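Local coordinates for uncharacterized protein (Bacteroides vulgatus, PDB 4Q88) that probably acts as a glycoside hydrolase of family 88, cleaving glycosidic substrates that have not been identified, at residues 140-145 and 185-190; 144-149 and 219-224; 239-244 and 288-293. All blocks are in the same frame, centred on the assembly; numbering follows the deposited sequence. Where two conformers were deposited one is given.

Interaction 1: 140-145 and 185-190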
loop_
_atom_site.group_PDB
_atom_site.type_symbol
_atom_site.label_atom_id
_atom_site.label_comp_id
_atom_site.label_asym_id
_atom_site.label_seq_id
_atom_site.Cartn_x
_atom_site.Cartn_y
_atom_site.Cartn_z
ATOM N N HIS A 140 -1.674 -10.141 10.866
ATOM C CA HIS A 140 -1.333 -11.564 10.646
ATOM C C HIS A 140 -1.252 -11.947 9.142
ATOM O O HIS A 140 -1.170 -13.149 8.796
ATOM C CB HIS A 140 -2.393 -12.502 11.340
ATOM C CG HIS A 140 -3.822 -12.156 11.018
ATOM N ND1 HIS A 140 -4.505 -12.689 9.949
ATOM C CD2 HIS A 140 -4.697 -11.331 11.639
ATOM C CE1 HIS A 140 -5.727 -12.178 9.902
ATOM N NE2 HIS A 140 -5.879 -11.372 10.937
ATOM N N TRP A 141 -1.320 -10.939 8.264
ATOM C CA TRP A 141 -1.141 -11.100 6.806
ATOM C C TRP A 141 -0.348 -9.895 6.335
ATOM O O TRP A 141 -0.507 -8.793 6.905
ATOM C CB TRP A 141 -2.483 -11.345 6.091
ATOM C CG TRP A 141 -3.312 -10.161 5.859
ATOM C CD1 TRP A 141 -3.574 -9.593 4.646
ATOM C CD2 TRP A 141 -4.048 -9.390 6.837
ATOM N NE1 TRP A 141 -4.410 -8.485 4.811
ATOM C CE2 TRP A 141 -4.671 -8.324 6.147
ATOM C CE3 TRP A 141 -4.171 -9.452 8.229
ATOM C CZ2 TRP A 141 -5.415 -7.349 6.797
ATOM C CZ3 TRP A 141 -4.892 -8.465 8.877
ATOM C CH2 TRP A 141 -5.531 -7.448 8.155
ATOM N N VAL A 142 0.552 -10.067 5.367
ATOM C CA VAL A 142 1.522 -9.000 5.112
ATOM C C VAL A 142 0.863 -7.700 4.609
ATOM O O VAL A 142 1.334 -6.608 4.927
ATOM C CB VAL A 142 2.643 -9.456 4.164
ATOM C CG1 VAL A 142 2.125 -9.609 2.745
ATOM C CG2 VAL A 142 3.804 -8.456 4.170
ATOM N N ASP A 143 -0.268 -7.826 3.905
ATOM C CA ASP A 143 -0.940 -6.669 3.319
ATOM C C ASP A 143 -1.353 -5.648 4.428
ATOM O O ASP A 143 -1.485 -4.448 4.178
ATOM C CB ASP A 143 -2.184 -7.019 2.522
ATOM C CG ASP A 143 -2.089 -8.276 1.673
ATOM O OD1 ASP A 143 -1.377 -9.236 1.990
ATOM O OD2 ASP A 143 -2.861 -8.335 0.728
ATOM N N ALA A 144 -1.556 -6.144 5.649
ATOM C CA ALA A 144 -1.941 -5.347 6.802
ATOM C C ALA A 144 -0.974 -4.233 7.040
ATOM O O ALA A 144 -1.364 -3.171 7.553
ATOM C CB ALA A 144 -2.010 -6.173 8.069
ATOM N N LEU A 145 0.300 -4.451 6.716
ATOM C CA LEU A 145 1.230 -3.368 6.893
ATOM C C LEU A 145 0.884 -2.099 6.121
ATOM O O LEU A 145 1.064 -0.989 6.643
ATOM C CB LEU A 145 2.679 -3.802 6.611
ATOM C CG LEU A 145 3.200 -5.028 7.391
ATOM C CD1 LEU A 145 4.682 -5.225 7.062
ATOM C CD2 LEU A 145 3.009 -4.833 8.895
ATOM N N GLY A 185 15.356 -11.071 3.277
ATOM C CA GLY A 185 14.937 -9.657 3.388
ATOM C C GLY A 185 13.593 -9.401 2.765
ATOM O O GLY A 185 13.330 -8.272 2.316
ATOM N N LEU A 186 12.730 -10.433 2.722
ATOM C CA LEU A 186 11.374 -10.291 2.192
ATOM C C LEU A 186 10.397 -10.993 3.110
ATOM O O LEU A 186 10.809 -11.834 3.925
ATOM C CB LEU A 186 11.289 -10.892 0.768
ATOM C CG LEU A 186 12.144 -10.264 -0.333
ATOM C CD1 LEU A 186 12.052 -11.116 -1.597
ATOM C CD2 LEU A 186 11.668 -8.861 -0.626
ATOM N N TYR A 187 9.120 -10.619 2.977
ATOM C CA TYR A 187 8.018 -11.162 3.714
ATOM C C TYR A 187 7.257 -12.219 2.904
ATOM O O TYR A 187 6.923 -12.005 1.708
ATOM C CB TYR A 187 6.975 -10.103 4.056
ATOM C CG TYR A 187 7.449 -9.102 5.089
ATOM C CD1 TYR A 187 8.109 -7.962 4.720
ATOM C CD2 TYR A 187 7.185 -9.301 6.420
ATOM C CE1 TYR A 187 8.540 -7.054 5.684
ATOM C CE2 TYR A 187 7.558 -8.404 7.383
ATOM C CZ TYR A 187 8.248 -7.284 7.013
ATOM O OH TYR A 187 8.662 -6.406 7.988
ATOM N N TYR A 188 6.949 -13.335 3.573
ATOM C CA TYR A 188 5.930 -14.280 3.123
ATOM C C TYR A 188 4.568 -13.622 3.340
ATOM O O TYR A 188 4.393 -12.762 4.233
ATOM C CB TYR A 188 5.973 -15.586 3.909
ATOM C CG TYR A 188 7.293 -16.322 3.741
ATOM C CD1 TYR A 188 7.564 -17.033 2.556
ATOM C CD2 TYR A 188 8.246 -16.331 4.734
ATOM C CE1 TYR A 188 8.777 -17.689 2.370
ATOM C CE2 TYR A 188 9.463 -16.997 4.560
ATOM C CZ TYR A 188 9.710 -17.683 3.376
ATOM O OH TYR A 188 10.937 -18.341 3.197
ATOM N N ARG A 189 3.621 -14.002 2.513
ATOM C CA ARG A 189 2.342 -13.302 2.578
ATOM C C ARG A 189 1.465 -13.596 3.796
ATOM O O ARG A 189 0.663 -12.756 4.164
ATOM C CB ARG A 189 1.578 -13.389 1.294
ATOM C CG ARG A 189 0.863 -14.684 1.060
ATOM C CD ARG A 189 0.022 -14.636 -0.203
ATOM N NE ARG A 189 -1.232 -13.863 -0.088
ATOM C CZ ARG A 189 -2.179 -13.873 -1.027
ATOM N NH1 ARG A 189 -2.023 -14.633 -2.131
ATOM N NH2 ARG A 189 -3.282 -13.139 -0.890
ATOM N N ASP A 190 1.614 -14.774 4.405
ATOM C CA ASP A 190 0.955 -15.108 5.667
ATOM C C ASP A 190 1.581 -16.427 6.145
ATOM O O ASP A 190 2.478 -16.988 5.469
ATOM C CB ASP A 190 -0.581 -15.189 5.530
ATOM C CG ASP A 190 -1.047 -16.307 4.577
ATOM O OD1 ASP A 190 -0.533 -17.457 4.664
ATOM O OD2 ASP A 190 -1.913 -15.991 3.726
HETATM O O HOH W 1 -1.699 -11.924 2.263
HETATM O O HOH W 2 -3.675 -11.186 1.116
#
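Val142 and Arg189 join the loop leading into helix 144-159 to the segment that follows the weakly bonded strand 186-187, in a mainly helical fold consistent with the (alpha/alpha)6 barrel of the six-hairpin clan. Residues 140-145 enter their helix through a type I beta turn, Trp141 to Ala144, while strand 186-187 pairs with 180-181 in a small hairpin. One direct hydrogen bond ties the backbones. Val142 N gives its hydrogen to Arg189 O at 2.9 Å, nearly straight at 167°, with the donor standing above the carbonyl plane.

The rest of the buried part is apolar. Val142 CG2, anti to its own backbone N, reaches Tyr187 CB at 3.6 Å and comes obliquely to the ring, while CG1 lies against the backbone of Arg189. Leu145 CD1 sits over one face of the Tyr187 ring, offset toward the rim and 4.1 Å from Tyr187 CZ. The phenol is buried, and its OH is met by Asp176 and Arg239, so both its ring and its polar end are fixed.

On the more open side the meeting is polar and runs through water. Asp143 OD1 and Arg189 NE, oppositely charged, stay 5.1 Å apart. Arg189 also makes a cation-pi contact with Trp208. In the conformer described, one of two deposited, two waters lie at the guanidinium edge, in its plane. Water 2 joins Asp143 OD2 to Arg189 NH2, which donates to it at 2.8 Å. Water 1 accepts from Arg189 NE and spends its own hydrogens on Arg189 O and on Asp143 OD1, the latter at 2.7 Å.

Interaction 2: 144-149 and 219-224; sequences ALYMVM and FAKVLK
Met149, a selenomethionine, lays its terminal methyl squarely on the Phe219 ring. Met149 CE stands 3.8 Å from the Phe219 ring centroid and only 5° off the normal, a CH-pi contact over the middle of the face. Met149 SE lies obliquely, 4.7 Å from the Phe219 ring centroid, in a Met-aromatic contact. The chain runs out from its helix and then bends at chi3 (-56°), which turns the methyl onto the ring. Nearer the backbone, Met149 CB presses on Val222 CG2 at 3.5 Å, tighter than usual for two carbons; the CA atoms of these residues are the nearest pair between the segments. Leu145 CD1 approaches the Phe219 ring obliquely and more loosely.

Separately, Lys221 crosses Tyr146 at a slant. Lys221 CD comes to 3.5 Å from Tyr146 CE2, and a bend at chi3 swings Lys221 CE toward the hydroxyl, 3.6 Å from Tyr146 OH. That hydroxyl is hydrogen-bonded to Thr46.

Segments 144-149 and 219-224 of helices 144-159 and 209-225 run nearly parallel, their axes 9.5 Å apart at closest approach and crossing at 22°, in a helical body consistent with the (alpha/alpha)6 barrel of the six-hairpin clan. Helix 163-179 packs on Leu145, Met149 and Phe219. The chemistry is almost wholly dispersive: cohesion comes from a polarisable selenium and its methyl against an aromatic face, while lysine contributes its carbon chain rather than its charge.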
loop_
_atom_site.group_PDB
_atom_site.type_symbol
_atom_site.label_atom_id
_atom_site.label_comp_id
_atom_site.label_asym_id
_atom_site.label_seq_id
_atom_site.Cartn_x
_atom_site.Cartn_y
_atom_site.Cartn_z
ATOM N N ALA A 144 -1.556 -6.144 5.649
ATOM C CA ALA A 144 -1.941 -5.347 6.802
ATOM C C ALA A 144 -0.974 -4.233 7.040
ATOM O O ALA A 144 -1.364 -3.171 7.553
ATOM C CB ALA A 144 -2.010 -6.173 8.069
ATOM N N LEU A 145 0.300 -4.451 6.716
ATOM C CA LEU A 145 1.230 -3.368 6.893
ATOM C C LEU A 145 0.884 -2.099 6.121
ATOM O O LEU A 145 1.064 -0.989 6.643
ATOM C CB LEU A 145 2.679 -3.802 6.611
ATOM C CG LEU A 145 3.200 -5.028 7.391
ATOM C CD1 LEU A 145 4.682 -5.225 7.062
ATOM C CD2 LEU A 145 3.009 -4.833 8.895
ATOM N N TYR A 146 0.496 -2.201 4.860
ATOM C CA TYR A 146 0.063 -1.025 4.165
ATOM C C TYR A 146 -1.267 -0.548 4.719
ATOM O O TYR A 146 -1.494 0.676 4.819
ATOM C CB TYR A 146 -0.039 -1.286 2.652
ATOM C CG TYR A 146 -0.383 -0.042 1.871
ATOM C CD1 TYR A 146 -1.710 0.361 1.708
ATOM C CD2 TYR A 146 0.610 0.783 1.346
ATOM C CE1 TYR A 146 -2.002 1.551 1.029
ATOM C CE2 TYR A 146 0.324 1.924 0.658
ATOM C CZ TYR A 146 -0.984 2.340 0.533
ATOM O OH TYR A 146 -1.230 3.524 -0.141
HETATM N N MSE A 147 -2.173 -1.469 5.045
HETATM C CA MSE A 147 -3.500 -1.027 5.488
HETATM C C MSE A 147 -3.413 -0.182 6.785
HETATM O O MSE A 147 -4.148 0.787 6.971
HETATM C CB MSE A 147 -4.397 -2.233 5.681
HETATM C CG MSE A 147 -4.593 -3.114 4.460
HETATM SE SE MSE A 147 -4.932 -2.156 2.764
HETATM C CE MSE A 147 -3.781 -3.310 1.668
ATOM N N VAL A 148 -2.529 -0.579 7.670
ATOM C CA VAL A 148 -2.538 -0.064 9.046
ATOM C C VAL A 148 -1.298 0.660 9.520
ATOM O O VAL A 148 -1.424 1.638 10.308
ATOM C CB VAL A 148 -3.003 -1.136 10.067
ATOM C CG1 VAL A 148 -3.476 -0.478 11.340
ATOM C CG2 VAL A 148 -4.150 -1.989 9.529
HETATM N N MSE A 149 -0.095 0.314 9.068
HETATM C CA MSE A 149 1.058 1.072 9.565
HETATM C C MSE A 149 0.901 2.577 9.352
HETATM O O MSE A 149 1.213 3.349 10.262
HETATM C CB MSE A 149 2.469 0.659 9.072
HETATM C CG MSE A 149 2.871 -0.735 9.539
HETATM SE SE MSE A 149 4.793 -1.063 9.522
HETATM C CE MSE A 149 5.067 -0.636 7.661
ATOM N N PHE A 219 6.458 0.977 4.521
ATOM C CA PHE A 219 7.584 1.549 5.248
ATOM C C PHE A 219 7.910 2.924 4.743
ATOM O O PHE A 219 8.259 3.821 5.533
ATOM C CB PHE A 219 8.826 0.645 5.153
ATOM C CG PHE A 219 8.789 -0.487 6.121
ATOM C CD1 PHE A 219 8.958 -0.247 7.457
ATOM C CD2 PHE A 219 8.537 -1.774 5.726
ATOM C CE1 PHE A 219 8.941 -1.268 8.390
ATOM C CE2 PHE A 219 8.437 -2.800 6.650
ATOM C CZ PHE A 219 8.647 -2.545 8.000
ATOM N N ALA A 220 7.782 3.150 3.430
ATOM C CA ALA A 220 7.945 4.529 2.933
ATOM C C ALA A 220 6.944 5.500 3.540
ATOM O O ALA A 220 7.313 6.627 4.020
ATOM C CB ALA A 220 7.825 4.570 1.417
ATOM N N LYS A 221 5.684 5.093 3.592
ATOM C CA LYS A 221 4.663 5.937 4.199
ATOM C C LYS A 221 4.884 6.171 5.709
ATOM O O LYS A 221 4.605 7.269 6.230
ATOM C CB LYS A 221 3.275 5.413 3.935
ATOM C CG LYS A 221 2.858 5.596 2.467
ATOM C CD LYS A 221 1.646 4.829 2.099
ATOM C CE LYS A 221 0.349 5.456 2.471
ATOM N NZ LYS A 221 0.066 6.789 1.842
ATOM N N VAL A 222 5.352 5.148 6.404
ATOM C CA VAL A 222 5.708 5.304 7.803
ATOM C C VAL A 222 6.820 6.362 7.940
ATOM O O VAL A 222 6.668 7.338 8.724
ATOM C CB VAL A 222 6.146 3.981 8.439
ATOM C CG1 VAL A 222 6.917 4.230 9.736
ATOM C CG2 VAL A 222 4.965 3.086 8.727
ATOM N N LEU A 223 7.899 6.204 7.164
ATOM C CA LEU A 223 9.038 7.090 7.253
ATOM C C LEU A 223 8.705 8.526 6.793
ATOM O O LEU A 223 9.285 9.495 7.313
ATOM C CB LEU A 223 10.238 6.508 6.489
ATOM C CG LEU A 223 10.814 5.266 7.174
ATOM C CD1 LEU A 223 11.721 4.509 6.239
ATOM C CD2 LEU A 223 11.530 5.653 8.487
ATOM N N LYS A 224 7.738 8.686 5.914
ATOM C CA LYS A 224 7.325 10.007 5.488
ATOM C C LYS A 224 6.761 10.873 6.628
ATOM O O LYS A 224 7.012 12.105 6.694
ATOM C CB LYS A 224 6.313 9.759 4.406
ATOM C CG LYS A 224 5.701 10.906 3.676
ATOM C CD LYS A 224 4.899 10.238 2.547
ATOM C CE LYS A 224 3.961 11.180 1.886
ATOM N NZ LYS A 224 4.711 12.368 1.517
#

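Interaction 3: 239-244 and 288-293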
loop_
_atom_site.group_PDB
_atom_site.type_symbol
_atom_site.label_atom_id
_atom_site.label_comp_id
_atom_site.label_asym_id
_atom_site.label_seq_id
_atom_site.Cartn_x
_atom_site.Cartn_y
_atom_site.Cartn_z
ATOM N N ARG A 239 15.155 -1.690 7.699
ATOM C CA ARG A 239 14.277 -2.648 7.041
ATOM C C ARG A 239 13.990 -2.174 5.617
ATOM O O ARG A 239 14.055 -2.980 4.668
ATOM C CB ARG A 239 13.009 -2.891 7.835
ATOM C CG ARG A 239 12.014 -3.828 7.172
ATOM C CD ARG A 239 12.537 -5.224 6.960
ATOM N NE ARG A 239 13.227 -5.747 8.133
ATOM C CZ ARG A 239 12.644 -6.208 9.231
ATOM N NH1 ARG A 239 11.335 -6.334 9.302
ATOM N NH2 ARG A 239 13.393 -6.650 10.228
ATOM N N PHE A 240 13.655 -0.895 5.461
ATOM C CA PHE A 240 13.394 -0.343 4.126
ATOM C C PHE A 240 14.579 -0.494 3.172
ATOM O O PHE A 240 14.418 -0.885 2.011
ATOM C CB PHE A 240 13.002 1.126 4.289
ATOM C CG PHE A 240 12.717 1.822 3.007
ATOM C CD1 PHE A 240 11.525 1.597 2.321
ATOM C CD2 PHE A 240 13.573 2.793 2.553
ATOM C CE1 PHE A 240 11.213 2.295 1.157
ATOM C CE2 PHE A 240 13.275 3.483 1.367
ATOM C CZ PHE A 240 12.103 3.221 0.675
ATOM N N GLN A 241 15.772 -0.153 3.641
ATOM C CA GLN A 241 16.958 -0.253 2.812
ATOM C C GLN A 241 17.289 -1.698 2.429
ATOM O O GLN A 241 17.715 -1.964 1.296
ATOM C CB GLN A 241 18.139 0.400 3.496
ATOM C CG GLN A 241 17.975 1.910 3.563
ATOM C CD GLN A 241 19.045 2.557 4.433
ATOM O OE1 GLN A 241 19.559 1.935 5.427
ATOM N NE2 GLN A 241 19.349 3.817 4.134
ATOM N N THR A 242 17.131 -2.615 3.382
ATOM C CA THR A 242 17.367 -4.044 3.079
ATOM C C THR A 242 16.370 -4.604 2.108
ATOM O O THR A 242 16.730 -5.349 1.185
ATOM C CB THR A 242 17.296 -4.828 4.370
ATOM O OG1 THR A 242 18.263 -4.319 5.299
ATOM C CG2 THR A 242 17.552 -6.290 4.128
HETATM N N MSE A 243 15.080 -4.264 2.275
HETATM C CA MSE A 243 14.097 -4.701 1.318
HETATM C C MSE A 243 14.368 -4.134 -0.045
HETATM O O MSE A 243 14.218 -4.809 -1.059
HETATM C CB MSE A 243 12.655 -4.281 1.710
HETATM C CG MSE A 243 12.174 -4.908 3.000
HETATM SE SE MSE A 243 10.249 -4.524 3.179
HETATM C CE MSE A 243 9.568 -5.644 1.701
ATOM N N ALA A 244 14.817 -2.884 -0.109
ATOM C CA ALA A 244 15.111 -2.269 -1.404
ATOM C C ALA A 244 16.144 -3.089 -2.188
ATOM O O ALA A 244 15.988 -3.332 -3.408
ATOM C CB ALA A 244 15.634 -0.823 -1.229
ATOM N N ASN A 288 14.037 10.957 -1.007
ATOM C CA ASN A 288 14.167 11.313 0.388
ATOM C C ASN A 288 15.494 10.936 1.015
ATOM O O ASN A 288 15.637 10.962 2.270
ATOM C CB ASN A 288 12.972 10.842 1.174
ATOM C CG ASN A 288 11.714 11.644 0.845
ATOM O OD1 ASN A 288 11.423 12.681 1.473
ATOM N ND2 ASN A 288 10.995 11.228 -0.183
ATOM N N GLY A 289 16.458 10.586 0.173
ATOM C CA GLY A 289 17.834 10.393 0.611
ATOM C C GLY A 289 18.202 9.133 1.388
ATOM O O GLY A 289 19.270 9.078 2.002
ATOM N N LEU A 290 17.364 8.097 1.294
ATOM C CA LEU A 290 17.556 6.839 1.996
ATOM C C LEU A 290 18.038 5.717 1.086
ATOM O O LEU A 290 18.548 4.689 1.573
ATOM C CB LEU A 290 16.229 6.441 2.679
ATOM C CG LEU A 290 15.789 7.315 3.840
ATOM C CD1 LEU A 290 14.561 6.643 4.437
ATOM C CD2 LEU A 290 16.875 7.469 4.914
ATOM N N LEU A 291 17.946 5.935 -0.236
ATOM C CA LEU A 291 18.465 5.018 -1.226
ATOM C C LEU A 291 19.354 5.736 -2.210
ATOM O O LEU A 291 18.996 6.832 -2.712
ATOM C CB LEU A 291 17.305 4.381 -1.996
ATOM C CG LEU A 291 16.259 3.648 -1.211
ATOM C CD1 LEU A 291 15.178 3.170 -2.165
ATOM C CD2 LEU A 291 16.880 2.458 -0.470
ATOM N N ASN A 292 20.505 5.137 -2.479
ATOM C CA ASN A 292 21.484 5.709 -3.366
ATOM C C ASN A 292 20.927 5.881 -4.789
ATOM O O ASN A 292 20.470 4.909 -5.422
ATOM C CB ASN A 292 22.769 4.858 -3.388
ATOM C CG ASN A 292 23.812 5.420 -4.317
ATOM O OD1 ASN A 292 23.761 5.233 -5.527
ATOM N ND2 ASN A 292 24.764 6.163 -3.747
ATOM N N ALA A 293 20.951 7.114 -5.286
ATOM C CA ALA A 293 20.371 7.405 -6.612
ATOM C C ALA A 293 21.023 6.660 -7.771
ATOM O O ALA A 293 20.350 6.275 -8.710
ATOM C CB ALA A 293 20.375 8.930 -6.887
#
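Gln241 and Leu290 make the polar link between helix 233-249 and the turn that joins helix 272-287 to helix 293-311, a helix-against-loop contact in this mainly helical fold of the six-hairpin clan. The glutamine leaves its helix with CG anti to the carbonyl carbon (chi1 -69°) and runs extended beyond CG, carrying the amide across to the turn. Gln241 NE2 donates to Leu290 O at 2.8 Å with an angle of 160° at the hydrogen. The bond lies in the carbonyl plane on a lone pair, and the acceptor sits close to the amide plane of Gln241, so both flat groups are well turned for it.

The apolar part centres on Leu291, whose branched end meets both Phe240 and Ala244, one helical turn apart. Leu291 CG meets Phe240 CE2 at 3.9 Å, the two side chains crossing at about a right angle, while Leu291 CD2 touches Ala244 CB at 3.6 Å. Leu290 CB approaches the same ring atom, Phe240 CE2, more distantly at 4.4 Å. Phe240 also stacks with Phe216 of helix 209-225, and Tyr296 of helix 293-311 packs on Ala244 and Leu291.

Backbone geometry shapes the turn. Gly289, at positive phi, is the C-prime residue of a Schellman motif ending helix 272-287, and Asn292 caps the next helix through OD1 to Ile295 N. Between these two helix ends, the Leu290 carbonyl is gripped by an amide from the facing helix: one directional bond sets the turn against the helix, and Leu291, with Leu290 at longer range, adds dispersive contact.

In the fold
The three contacts lie in one helical body and touch one another pairwise. Interactions 1 and 2 share Ala144 and Leu145, and their centres are 12 Å apart; Tyr187 OH lies 3.9 Å from Phe219 CE2, bringing the hairpin tyrosine up to the helix pair. Tyr187 OH also lies 3.0 Å from Arg239 NH1, probably a hydrogen bond, and so reaches the helix of interaction 3. Interactions 2 and 3 meet through carbon: Phe219 CB packs on Phe240 CD1 at 4.0 Å. Interaction 2 is the most central, its centre about 7 Å from that of the chain, against about 12 Å for interaction 1 and about 17 Å for interaction 3, where a bound ethanediol, probably from crystallisation, lies about 4 Å from the Gln241 side chain.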